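Local coordinates for protein sulfate adenylyltransferase, adenylylsulfate kinase (Thiobacillus denitrificans, PDB 3CR8) that probably makes activated sulfate by acting as an adenylylsulfate kinase, using ATP to phosphorylate adenosine 5'-phosphosulfate to 3'-phosphoadenylyl sulfate, at residues 35-41 with 85-90. Numbering follows the deposited sequence.
Sequences LDLDWQQ and TLTSRD
Thr87 N donates to Gln41 OE1 at 3.0 Å, with an N-H...O angle of 155°. The bond ties the first turn of helix 39-50 to strand 86-88, within the mixed beta-sheet of the PUA-like domain. The donor sits well above the plane of the Gln41 amide, 52° out of it. Gln41 CG lies anti to the carbonyl carbon (chi1 -56°), the chain bends at chi2, and the Gln41 and Thr87 side chains cross at about a right angle. With an alanine here, Thr87 N would probably lose this acceptor, and a gap would be likely to open beside Thr87 OG1, where the Gln41 amide now lies.

Asp38 is the N-cap of the same helix. Its OD1 accepts from Gln41 N at 3.1 Å, met nearly along the C-O axis. The other oxygen, OD2, makes a long salt bridge of 4.0 Å to Arg89 NE. Carboxylate and guanidinium planes are nearly coplanar. One carboxylate therefore caps the helix and also lies near the charge of Arg89.

Leucines fill the inner side. Leu86 CD2 lies 3.6 Å from Gln41 CB and 4.0 Å from Leu37 CD2. Both Leu35 and Leu86 also touch Leu129 of strand 126-135. That strand pairs with strand 86-88, while strand 34-36 pairs with strand 101-105. The leucines thus bridge two parts of the mixed sheet. Beyond the strand, Asp90 OD1 accepts from Ala92 N. Between the two leucines, Leu35 CD2 lies 4.3 Å from Leu86 CD1.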
loop_
_atom_site.group_PDB
_atom_site.type_symbol
_atom_site.label_atom_id
_atom_site.label_comp_id
_atom_site.label_asym_id
_atom_site.label_seq_id
_atom_site.Cartn_x
_atom_site.Cartn_y
_atom_site.Cartn_z
ATOM N N LEU A 35 9.432 -36.260 47.313
ATOM C CA LEU A 35 8.590 -36.487 46.137
ATOM C C LEU A 35 8.842 -35.467 45.017
ATOM O O LEU A 35 8.774 -34.268 45.246
ATOM C CB LEU A 35 7.117 -36.451 46.537
ATOM C CG LEU A 35 6.166 -36.909 45.438
ATOM C CD1 LEU A 35 6.592 -38.230 44.863
ATOM C CD2 LEU A 35 4.803 -37.026 46.002
ATOM N N ASP A 36 9.146 -35.951 43.816
ATOM C CA ASP A 36 9.297 -35.079 42.649
ATOM C C ASP A 36 7.940 -34.933 41.969
ATOM O O ASP A 36 7.424 -35.902 41.416
ATOM C CB ASP A 36 10.329 -35.639 41.653
ATOM C CG ASP A 36 11.758 -35.419 42.097
ATOM O OD1 ASP A 36 12.645 -36.121 41.563
ATOM O OD2 ASP A 36 12.000 -34.547 42.969
ATOM N N LEU A 37 7.360 -33.738 42.017
ATOM C CA LEU A 37 6.028 -33.525 41.455
ATOM C C LEU A 37 6.012 -33.436 39.938
ATOM O O LEU A 37 6.944 -32.903 39.334
ATOM C CB LEU A 37 5.394 -32.263 42.025
ATOM C CG LEU A 37 4.424 -32.430 43.193
ATOM C CD1 LEU A 37 4.725 -33.714 43.939
ATOM C CD2 LEU A 37 4.476 -31.212 44.114
ATOM N N ASP A 38 4.950 -33.960 39.321
ATOM C CA ASP A 38 4.706 -33.696 37.897
ATOM C C ASP A 38 4.180 -32.263 37.682
ATOM O O ASP A 38 3.778 -31.594 38.627
ATOM C CB ASP A 38 3.818 -34.768 37.243
ATOM C CG ASP A 38 2.421 -34.852 37.851
ATOM O OD1 ASP A 38 1.879 -33.810 38.279
ATOM O OD2 ASP A 38 1.855 -35.971 37.873
ATOM N N TRP A 39 4.200 -31.779 36.453
ATOM C CA TRP A 39 3.939 -30.366 36.244
ATOM C C TRP A 39 2.579 -29.868 36.749
ATOM O O TRP A 39 2.492 -28.759 37.276
ATOM C CB TRP A 39 4.190 -29.943 34.798
ATOM C CG TRP A 39 3.182 -30.381 33.796
ATOM C CD1 TRP A 39 3.308 -31.394 32.896
ATOM C CD2 TRP A 39 1.906 -29.778 33.537
ATOM N NE1 TRP A 39 2.181 -31.477 32.104
ATOM C CE2 TRP A 39 1.308 -30.495 32.485
ATOM C CE3 TRP A 39 1.208 -28.706 34.099
ATOM C CZ2 TRP A 39 0.048 -30.181 32.002
ATOM C CZ3 TRP A 39 -0.036 -28.405 33.606
ATOM C CH2 TRP A 39 -0.600 -29.141 32.572
ATOM N N GLN A 40 1.529 -30.675 36.607
ATOM C CA GLN A 40 0.212 -30.275 37.090
ATOM C C GLN A 40 0.042 -30.229 38.616
ATOM O O GLN A 40 -0.697 -29.375 39.135
ATOM C CB GLN A 40 -0.878 -31.135 36.495
ATOM C CG GLN A 40 -0.479 -32.503 36.235
ATOM C CD GLN A 40 -0.292 -32.727 34.765
ATOM O OE1 GLN A 40 -1.154 -32.353 33.959
ATOM N NE2 GLN A 40 0.834 -33.339 34.390
ATOM N N GLN A 41 0.709 -31.129 39.340
ATOM C CA GLN A 41 0.681 -31.069 40.804
ATOM C C GLN A 41 1.412 -29.824 41.336
ATOM O O GLN A 41 0.982 -29.216 42.324
ATOM C CB GLN A 41 1.271 -32.335 41.421
ATOM C CG GLN A 41 0.622 -33.624 40.976
ATOM C CD GLN A 41 -0.881 -33.558 41.025
ATOM O OE1 GLN A 41 -1.482 -33.422 42.089
ATOM N NE2 GLN A 41 -1.503 -33.654 39.861
ATOM N N THR A 85 -6.214 -31.864 46.131
ATOM C CA THR A 85 -5.426 -32.999 46.552
ATOM C C THR A 85 -4.152 -33.140 45.714
ATOM O O THR A 85 -4.130 -32.755 44.525
ATOM C CB THR A 85 -6.281 -34.286 46.533
ATOM O OG1 THR A 85 -5.625 -35.317 47.277
ATOM C CG2 THR A 85 -6.518 -34.746 45.127
ATOM N N LEU A 86 -3.106 -33.687 46.353
ATOM C CA LEU A 86 -1.781 -33.873 45.757
ATOM C C LEU A 86 -1.573 -35.350 45.388
ATOM O O LEU A 86 -1.801 -36.215 46.208
ATOM C CB LEU A 86 -0.736 -33.389 46.747
ATOM C CG LEU A 86 0.684 -33.045 46.336
ATOM C CD1 LEU A 86 1.519 -34.314 46.334
ATOM C CD2 LEU A 86 0.722 -32.318 44.994
ATOM N N THR A 87 -1.145 -35.606 44.156
ATOM C CA THR A 87 -0.917 -36.968 43.692
ATOM C C THR A 87 0.541 -37.181 43.297
ATOM O O THR A 87 1.350 -36.255 43.351
ATOM C CB THR A 87 -1.819 -37.316 42.494
ATOM O OG1 THR A 87 -1.539 -36.426 41.406
ATOM C CG2 THR A 87 -3.286 -37.193 42.878
ATOM N N SER A 88 0.868 -38.407 42.899
ATOM C CA SER A 88 2.227 -38.744 42.494
ATOM C C SER A 88 1.895 -40.166 42.054
ATOM O O SER A 88 0.859 -40.715 42.425
ATOM C CB SER A 88 3.237 -38.219 43.516
ATOM O OG SER A 88 4.563 -38.540 43.135
ATOM N N ARG A 89 2.783 -40.756 41.259
ATOM C CA ARG A 89 2.586 -42.114 40.767
ATOM C C ARG A 89 3.994 -42.599 41.093
ATOM O O ARG A 89 4.719 -43.066 40.214
ATOM C CB ARG A 89 2.264 -42.385 39.295
ATOM C CG ARG A 89 3.155 -41.638 38.317
ATOM C CD ARG A 89 3.038 -40.133 38.503
ATOM N NE ARG A 89 3.886 -39.399 37.569
ATOM C CZ ARG A 89 4.668 -39.972 36.661
ATOM N NH1 ARG A 89 4.714 -41.294 36.562
ATOM N NH2 ARG A 89 5.407 -39.225 35.852
ATOM N N ASP A 90 4.375 -42.485 42.362
ATOM C CA ASP A 90 5.696 -42.912 42.806
ATOM C C ASP A 90 5.597 -44.065 43.799
ATOM O O ASP A 90 5.017 -43.923 44.876
ATOM C CB ASP A 90 6.454 -41.741 43.435
ATOM C CG ASP A 90 7.838 -42.133 43.914
ATOM O OD1 ASP A 90 8.209 -43.315 43.760
ATOM O OD2 ASP A 90 8.553 -41.258 44.447
#